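Local coordinates for RNA-dependent RNA Polymerase (Bombyx mori cytoplasmic polyhedrosis virus, PDB 6TZ0), which catalyses RNA-templated RNA synthesis in transcription and replication of the viral double-stranded RNA genome, probably making both plus and minus strands, at residues Tyr332-Phe344 and Trp733-Glu745. Residues are numbered along the deposited sequence; the frame is centred on the assembly and turned at random.
Sequences YAACRAMTNDGTF and WGFADRISLWTRE
Arg336 lays its guanidinium over one face of the Phe735 ring, a cation-pi contact in which CZ stands 3.8 Å from the ring centroid and 9° off the ring normal. The two planes are tilted 44° apart, and NH1 sits above the middle of the ring. Bends at chi2 and chi3 fold the arginine chain back toward Tyr332, whose OH accepts a hydrogen bond from NH1 (3.1 Å) close to the guanidinium plane; this bond helps fix the group's rotation. Tyr332 itself, with CG anti to the backbone N (chi1 -176°), meets Trp733 obliquely, its CD2 3.7 Å from CE3 of the indole.

At the end of helix 325-339, the Asn340 amide and the Asp737 carboxylate run alongside one another, pointing opposite ways. Beyond the helix, Gly342 O faces Ser740 OG at 3.2 Å, and that OG is hydrogen-bonded to Thr743 OG1. Phe344 meets the Arg744-Glu745 backbone obliquely, with Glu745 CB at the ring edge. Arg738 lies about 9 Å, side chain to side chain, from Asp681, a magnesium-binding residue whose metal is absent here.

A cation-pi and aromatic half thus adjoins a polar one, and the Phe735 face and Tyr332 hydroxyl together probably help stabilise the buried positive charge of Arg336.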
ATOM      1  N   TYR A 332      14.625  29.770   0.253  1.00 31.68           N
ATOM      2  CA  TYR A 332      14.341  28.376   0.555  1.00 31.68           C
ATOM      3  C   TYR A 332      13.808  27.642  -0.664  1.00 31.68           C
ATOM      4  O   TYR A 332      14.200  26.501  -0.916  1.00 31.68           O
ATOM      5  CB  TYR A 332      13.351  28.270   1.711  1.00 31.68           C
ATOM      6  CG  TYR A 332      13.087  26.846   2.130  1.00 31.68           C
ATOM      7  CD1 TYR A 332      14.037  26.131   2.836  1.00 31.68           C
ATOM      8  CD2 TYR A 332      11.895  26.214   1.807  1.00 31.68           C
ATOM      9  CE1 TYR A 332      13.806  24.833   3.217  1.00 31.68           C
ATOM     10  CE2 TYR A 332      11.659  24.915   2.180  1.00 31.68           C
ATOM     11  CZ  TYR A 332      12.610  24.234   2.893  1.00 31.68           C
ATOM     12  OH  TYR A 332      12.369  22.934   3.266  1.00 31.68           O
ATOM     13  N   ALA A 333      12.922  28.280  -1.435  1.00 31.78           N
ATOM     14  CA  ALA A 333      12.462  27.671  -2.681  1.00 31.78           C
ATOM     15  C   ALA A 333      13.598  27.517  -3.683  1.00 31.78           C
ATOM     16  O   ALA A 333      13.643  26.523  -4.424  1.00 31.78           O
ATOM     17  CB  ALA A 333      11.332  28.495  -3.292  1.00 31.78           C
ATOM     18  N   ALA A 334      14.537  28.471  -3.695  1.00 33.80           N
ATOM     19  CA  ALA A 334      15.716  28.338  -4.546  1.00 33.80           C
ATOM     20  C   ALA A 334      16.571  27.142  -4.140  1.00 33.80           C
ATOM     21  O   ALA A 334      17.018  26.381  -4.998  1.00 33.80           O
ATOM     22  CB  ALA A 334      16.539  29.622  -4.516  1.00 33.80           C
ATOM     23  N   CYS A 335      16.781  26.934  -2.839  1.00 35.72           N
ATOM     24  CA  CYS A 335      17.558  25.771  -2.409  1.00 35.72           C
ATOM     25  C   CYS A 335      16.806  24.456  -2.607  1.00 35.72           C
ATOM     26  O   CYS A 335      17.441  23.408  -2.778  1.00 35.72           O
ATOM     27  CB  CYS A 335      17.986  25.927  -0.957  1.00 35.72           C
ATOM     28  SG  CYS A 335      19.217  27.209  -0.725  1.00 35.72           S
ATOM     29  N   ARG A 336      15.469  24.484  -2.586  1.00 36.20           N
ATOM     30  CA  ARG A 336      14.699  23.304  -2.978  1.00 36.20           C
ATOM     31  C   ARG A 336      14.921  22.975  -4.445  1.00 36.20           C
ATOM     32  O   ARG A 336      15.015  21.802  -4.818  1.00 36.20           O
ATOM     33  CB  ARG A 336      13.202  23.505  -2.711  1.00 36.20           C
ATOM     34  CG  ARG A 336      12.819  23.617  -1.253  1.00 36.20           C
ATOM     35  CD  ARG A 336      13.184  22.358  -0.554  1.00 36.20           C
ATOM     36  NE  ARG A 336      12.370  21.222  -0.969  1.00 36.20           N
ATOM     37  CZ  ARG A 336      11.397  20.706  -0.234  1.00 36.20           C
ATOM     38  NH1 ARG A 336      11.170  21.184   0.977  1.00 36.20           N
ATOM     39  NH2 ARG A 336      10.698  19.679  -0.682  1.00 36.20           N
ATOM     40  N   ALA A 337      15.008  24.001  -5.293  1.00 36.05           N
ATOM     41  CA  ALA A 337      15.331  23.763  -6.696  1.00 36.05           C
ATOM     42  C   ALA A 337      16.785  23.345  -6.882  1.00 36.05           C
ATOM     43  O   ALA A 337      17.112  22.668  -7.860  1.00 36.05           O
ATOM     44  CB  ALA A 337      15.032  25.010  -7.520  1.00 36.05           C
ATOM     45  N   MET A 338      17.668  23.743  -5.969  1.00 36.98           N
ATOM     46  CA  MET A 338      19.082  23.417  -6.109  1.00 36.98           C
ATOM     47  C   MET A 338      19.429  22.029  -5.595  1.00 36.98           C
ATOM     48  O   MET A 338      20.420  21.449  -6.044  1.00 36.98           O
ATOM     49  CB  MET A 338      19.944  24.447  -5.388  1.00 36.98           C
ATOM     50  CG  MET A 338      19.993  25.781  -6.083  1.00 36.98           C
ATOM     51  SD  MET A 338      20.920  27.036  -5.197  1.00 36.98           S
ATOM     52  CE  MET A 338      20.590  28.440  -6.245  1.00 36.98           C
ATOM     53  N   THR A 339      18.668  21.485  -4.652  1.00 38.70           N
ATOM     54  CA  THR A 339      18.989  20.166  -4.119  1.00 38.70           C
ATOM     55  C   THR A 339      18.131  19.044  -4.690  1.00 38.70           C
ATOM     56  O   THR A 339      18.607  17.915  -4.807  1.00 38.70           O
ATOM     57  CB  THR A 339      18.876  20.165  -2.592  1.00 38.70           C
ATOM     58  OG1 THR A 339      17.596  20.671  -2.207  1.00 38.70           O
ATOM     59  CG2 THR A 339      19.965  21.005  -1.963  1.00 38.70           C
ATOM     60  N   ASN A 340      16.876  19.313  -5.035  1.00 43.82           N
ATOM     61  CA  ASN A 340      16.031  18.294  -5.638  1.00 43.82           C
ATOM     62  C   ASN A 340      16.149  18.359  -7.153  1.00 43.82           C
ATOM     63  O   ASN A 340      16.316  19.427  -7.743  1.00 43.82           O
ATOM     64  CB  ASN A 340      14.568  18.462  -5.214  1.00 43.82           C
ATOM     65  CG  ASN A 340      13.700  17.259  -5.572  1.00 43.82           C
ATOM     66  OD1 ASN A 340      14.173  16.272  -6.129  1.00 43.82           O
ATOM     67  ND2 ASN A 340      12.416  17.347  -5.251  1.00 43.82           N
ATOM     68  N   ASP A 341      16.041  17.190  -7.777  1.00 46.03           N
ATOM     69  CA  ASP A 341      16.317  17.022  -9.194  1.00 46.03           C
ATOM     70  C   ASP A 341      15.063  16.870 -10.038  1.00 46.03           C
ATOM     71  O   ASP A 341      15.102  17.159 -11.236  1.00 46.03           O
ATOM     72  CB  ASP A 341      17.180  15.778  -9.392  1.00 46.03           C
ATOM     73  CG  ASP A 341      17.898  15.757 -10.711  1.00 46.03           C
ATOM     74  OD1 ASP A 341      17.873  16.766 -11.439  1.00 46.03           O
ATOM     75  OD2 ASP A 341      18.487  14.708 -11.027  1.00 46.03           O
ATOM     76  N   GLY A 342      13.967  16.396  -9.459  1.00 49.01           N
ATOM     77  CA  GLY A 342      12.767  16.135 -10.202  1.00 49.01           C
ATOM     78  C   GLY A 342      12.634  14.711 -10.695  1.00 49.01           C
ATOM     79  O   GLY A 342      11.519  14.192 -10.744  1.00 49.01           O
ATOM     80  N   THR A 343      13.742  14.060 -11.044  1.00 50.16           N
ATOM     81  CA  THR A 343      13.681  12.699 -11.558  1.00 50.16           C
ATOM     82  C   THR A 343      13.304  11.719 -10.457  1.00 50.16           C
ATOM     83  O   THR A 343      13.564  11.949  -9.275  1.00 50.16           O
ATOM     84  CB  THR A 343      15.024  12.279 -12.149  1.00 50.16           C
ATOM     85  OG1 THR A 343      16.010  12.231 -11.110  1.00 50.16           O
ATOM     86  CG2 THR A 343      15.469  13.271 -13.178  1.00 50.16           C
ATOM     87  N   PHE A 344      12.687  10.612 -10.855  1.00 51.05           N
ATOM     88  CA  PHE A 344      12.406   9.565  -9.888  1.00 51.05           C
ATOM     89  C   PHE A 344      13.645   8.699  -9.735  1.00 51.05           C
ATOM     90  O   PHE A 344      14.263   8.295 -10.722  1.00 51.05           O
ATOM     91  CB  PHE A 344      11.210   8.712 -10.300  1.00 51.05           C
ATOM     92  CG  PHE A 344       9.872   9.405 -10.186  1.00 51.05           C
ATOM     93  CD1 PHE A 344       9.746  10.703  -9.729  1.00 51.05           C
ATOM     94  CD2 PHE A 344       8.721   8.706 -10.461  1.00 51.05           C
ATOM     95  CE1 PHE A 344       8.506  11.306  -9.626  1.00 51.05           C
ATOM     96  CE2 PHE A 344       7.479   9.296 -10.357  1.00 51.05           C
ATOM     97  CZ  PHE A 344       7.373  10.594  -9.938  1.00 51.05           C
ATOM     98  N   TRP A 733       4.261  27.451   2.448  1.00 28.08           N
ATOM     99  CA  TRP A 733       5.410  27.358   1.546  1.00 28.08           C
ATOM    100  C   TRP A 733       5.259  26.056   0.765  1.00 28.08           C
ATOM    101  O   TRP A 733       5.535  24.974   1.284  1.00 28.08           O
ATOM    102  CB  TRP A 733       6.748  27.388   2.283  1.00 28.08           C
ATOM    103  CG  TRP A 733       7.093  28.654   3.031  1.00 28.08           C
ATOM    104  CD1 TRP A 733       6.312  29.753   3.200  1.00 28.08           C
ATOM    105  CD2 TRP A 733       8.347  28.958   3.658  1.00 28.08           C
ATOM    106  NE1 TRP A 733       6.980  30.702   3.929  1.00 28.08           N
ATOM    107  CE2 TRP A 733       8.237  30.242   4.213  1.00 28.08           C
ATOM    108  CE3 TRP A 733       9.547  28.258   3.818  1.00 28.08           C
ATOM    109  CZ2 TRP A 733       9.278  30.841   4.915  1.00 28.08           C
ATOM    110  CZ3 TRP A 733      10.577  28.857   4.509  1.00 28.08           C
ATOM    111  CH2 TRP A 733      10.437  30.131   5.049  1.00 28.08           C
ATOM    112  N   GLY A 734       4.818  26.156  -0.481  1.00 30.58           N
ATOM    113  CA  GLY A 734       4.645  24.972  -1.289  1.00 30.58           C
ATOM    114  C   GLY A 734       5.953  24.433  -1.837  1.00 30.58           C
ATOM    115  O   GLY A 734       6.957  25.133  -1.939  1.00 30.58           O
ATOM    116  N   PHE A 735       5.929  23.154  -2.198  1.00 32.64           N
ATOM    117  CA  PHE A 735       7.117  22.424  -2.641  1.00 32.64           C
ATOM    118  C   PHE A 735       6.937  22.138  -4.133  1.00 32.64           C
ATOM    119  O   PHE A 735       6.363  21.118  -4.517  1.00 32.64           O
ATOM    120  CB  PHE A 735       7.311  21.123  -1.846  1.00 32.64           C
ATOM    121  CG  PHE A 735       7.631  21.315  -0.379  1.00 32.64           C
ATOM    122  CD1 PHE A 735       8.055  22.535   0.124  1.00 32.64           C
ATOM    123  CD2 PHE A 735       7.508  20.248   0.497  1.00 32.64           C
ATOM    124  CE1 PHE A 735       8.333  22.687   1.470  1.00 32.64           C
ATOM    125  CE2 PHE A 735       7.792  20.391   1.840  1.00 32.64           C
ATOM    126  CZ  PHE A 735       8.204  21.610   2.326  1.00 32.64           C
ATOM    127  N   ALA A 736       7.431  23.046  -4.975  1.00 37.12           N
ATOM    128  CA  ALA A 736       7.245  22.916  -6.413  1.00 37.12           C
ATOM    129  C   ALA A 736       8.163  21.885  -7.041  1.00 37.12           C
ATOM    130  O   ALA A 736       7.900  21.443  -8.163  1.00 37.12           O
ATOM    131  CB  ALA A 736       7.465  24.257  -7.109  1.00 37.12           C
ATOM    132  N   ASP A 737       9.227  21.488  -6.357  1.00 42.77           N
ATOM    133  CA  ASP A 737      10.178  20.555  -6.929  1.00 42.77           C
ATOM    134  C   ASP A 737       9.851  19.114  -6.557  1.00 42.77           C
ATOM    135  O   ASP A 737      10.697  18.228  -6.704  1.00 42.77           O
ATOM    136  CB  ASP A 737      11.592  20.938  -6.498  1.00 42.77           C
ATOM    137  CG  ASP A 737      12.646  20.493  -7.492  1.00 42.77           C
ATOM    138  OD1 ASP A 737      12.298  19.821  -8.485  1.00 42.77           O
ATOM    139  OD2 ASP A 737      13.823  20.852  -7.306  1.00 42.77           O
ATOM    140  N   ARG A 738       8.639  18.864  -6.080  1.00 41.14           N
ATOM    141  CA  ARG A 738       8.137  17.521  -5.853  1.00 41.14           C
ATOM    142  C   ARG A 738       7.227  17.055  -6.973  1.00 41.14           C
ATOM    143  O   ARG A 738       6.760  15.913  -6.945  1.00 41.14           O
ATOM    144  CB  ARG A 738       7.392  17.468  -4.521  1.00 41.14           C
ATOM    145  CG  ARG A 738       8.264  17.814  -3.343  1.00 41.14           C
ATOM    146  CD  ARG A 738       9.305  16.749  -3.143  1.00 41.14           C
ATOM    147  NE  ARG A 738       8.686  15.471  -2.821  1.00 41.14           N
ATOM    148  CZ  ARG A 738       8.463  15.047  -1.583  1.00 41.14           C
ATOM    149  NH1 ARG A 738       7.890  13.870  -1.377  1.00 41.14           N
ATOM    150  NH2 ARG A 738       8.845  15.788  -0.553  1.00 41.14           N
ATOM    151  N   ILE A 739       6.964  17.916  -7.951  1.00 39.99           N
ATOM    152  CA  ILE A 739       6.136  17.598  -9.104  1.00 39.99           C
ATOM    153  C   ILE A 739       7.030  17.609 -10.329  1.00 39.99           C
ATOM    154  O   ILE A 739       7.668  18.624 -10.629  1.00 39.99           O
ATOM    155  CB  ILE A 739       4.986  18.597  -9.255  1.00 39.99           C
ATOM    156  CG1 ILE A 739       4.080  18.515  -8.034  1.00 39.99           C
ATOM    157  CG2 ILE A 739       4.215  18.334 -10.534  1.00 39.99           C
ATOM    158  CD1 ILE A 739       3.166  19.663  -7.920  1.00 39.99           C
ATOM    159  N   SER A 740       7.076  16.490 -11.039  1.00 42.12           N
ATOM    160  CA  SER A 740       7.947  16.335 -12.194  1.00 42.12           C
ATOM    161  C   SER A 740       7.096  16.368 -13.449  1.00 42.12           C
ATOM    162  O   SER A 740       6.299  15.457 -13.692  1.00 42.12           O
ATOM    163  CB  SER A 740       8.736  15.035 -12.117  1.00 42.12           C
ATOM    164  OG  SER A 740       9.633  14.937 -13.204  1.00 42.12           O
ATOM    165  N   LEU A 741       7.277  17.407 -14.251  1.00 42.77           N
ATOM    166  CA  LEU A 741       6.596  17.504 -15.530  1.00 42.77           C
ATOM    167  C   LEU A 741       7.223  16.629 -16.603  1.00 42.77           C
ATOM    168  O   LEU A 741       6.697  16.584 -17.718  1.00 42.77           O
ATOM    169  CB  LEU A 741       6.590  18.956 -16.009  1.00 42.77           C
ATOM    170  CG  LEU A 741       5.842  20.002 -15.189  1.00 42.77           C
ATOM    171  CD1 LEU A 741       6.073  21.381 -15.769  1.00 42.77           C
ATOM    172  CD2 LEU A 741       4.368  19.686 -15.149  1.00 42.77           C
ATOM    173  N   TRP A 742       8.325  15.937 -16.314  1.00 43.37           N
ATOM    174  CA  TRP A 742       9.137  15.347 -17.366  1.00 43.37           C
ATOM    175  C   TRP A 742       9.467  13.874 -17.170  1.00 43.37           C
ATOM    176  O   TRP A 742       9.763  13.202 -18.164  1.00 43.37           O
ATOM    177  CB  TRP A 742      10.446  16.137 -17.522  1.00 43.37           C
ATOM    178  CG  TRP A 742      10.202  17.614 -17.692  1.00 43.37           C
ATOM    179  CD1 TRP A 742      10.447  18.593 -16.769  1.00 43.37           C
ATOM    180  CD2 TRP A 742       9.577  18.256 -18.801  1.00 43.37           C
ATOM    181  NE1 TRP A 742      10.056  19.813 -17.262  1.00 43.37           N
ATOM    182  CE2 TRP A 742       9.518  19.632 -18.509  1.00 43.37           C
ATOM    183  CE3 TRP A 742       9.087  17.805 -20.025  1.00 43.37           C
ATOM    184  CZ2 TRP A 742       8.979  20.553 -19.393  1.00 43.37           C
ATOM    185  CZ3 TRP A 742       8.553  18.721 -20.902  1.00 43.37           C
ATOM    186  CH2 TRP A 742       8.506  20.081 -20.584  1.00 43.37           C
ATOM    187  N   THR A 743       9.434  13.347 -15.950  1.00 46.04           N
ATOM    188  CA  THR A 743       9.772  11.953 -15.696  1.00 46.04           C
ATOM    189  C   THR A 743       8.552  11.199 -15.176  1.00 46.04           C
ATOM    190  O   THR A 743       7.535  11.794 -14.824  1.00 46.04           O
ATOM    191  CB  THR A 743      10.935  11.840 -14.703  1.00 46.04           C
ATOM    192  OG1 THR A 743      10.541  12.390 -13.445  1.00 46.04           O
ATOM    193  CG2 THR A 743      12.141  12.604 -15.205  1.00 46.04           C
ATOM    194  N   ARG A 744       8.664   9.869 -15.139  1.00 52.09           N
ATOM    195  CA  ARG A 744       7.589   9.006 -14.661  1.00 52.09           C
ATOM    196  C   ARG A 744       8.128   7.935 -13.727  1.00 52.09           C
ATOM    197  O   ARG A 744       9.335   7.786 -13.532  1.00 52.09           O
ATOM    198  CB  ARG A 744       6.847   8.304 -15.797  1.00 52.09           C
ATOM    199  CG  ARG A 744       6.010   9.196 -16.633  1.00 52.09           C
ATOM    200  CD  ARG A 744       5.297   8.412 -17.704  1.00 52.09           C
ATOM    201  NE  ARG A 744       4.306   7.509 -17.135  1.00 52.09           N
ATOM    202  CZ  ARG A 744       3.055   7.862 -16.867  1.00 52.09           C
ATOM    203  NH1 ARG A 744       2.648   9.096 -17.117  1.00 52.09           N
ATOM    204  NH2 ARG A 744       2.210   6.982 -16.349  1.00 52.09           N
ATOM    205  N   GLU A 745       7.191   7.182 -13.145  1.00 59.08           N
ATOM    206  CA  GLU A 745       7.550   5.988 -12.390  1.00 59.08           C
ATOM    207  C   GLU A 745       7.763   4.803 -13.317  1.00 59.08           C
ATOM    208  O   GLU A 745       8.720   4.039 -13.151  1.00 59.08           O
ATOM    209  CB  GLU A 745       6.471   5.678 -11.353  1.00 59.08           C
ATOM    210  CG  GLU A 745       6.748   4.433 -10.529  1.00 59.08           C
ATOM    211  CD  GLU A 745       5.712   4.187  -9.455  1.00 59.08           C
ATOM    212  OE1 GLU A 745       4.751   4.979  -9.357  1.00 59.08           O
ATOM    213  OE2 GLU A 745       5.863   3.200  -8.703  1.00 59.08           O
TER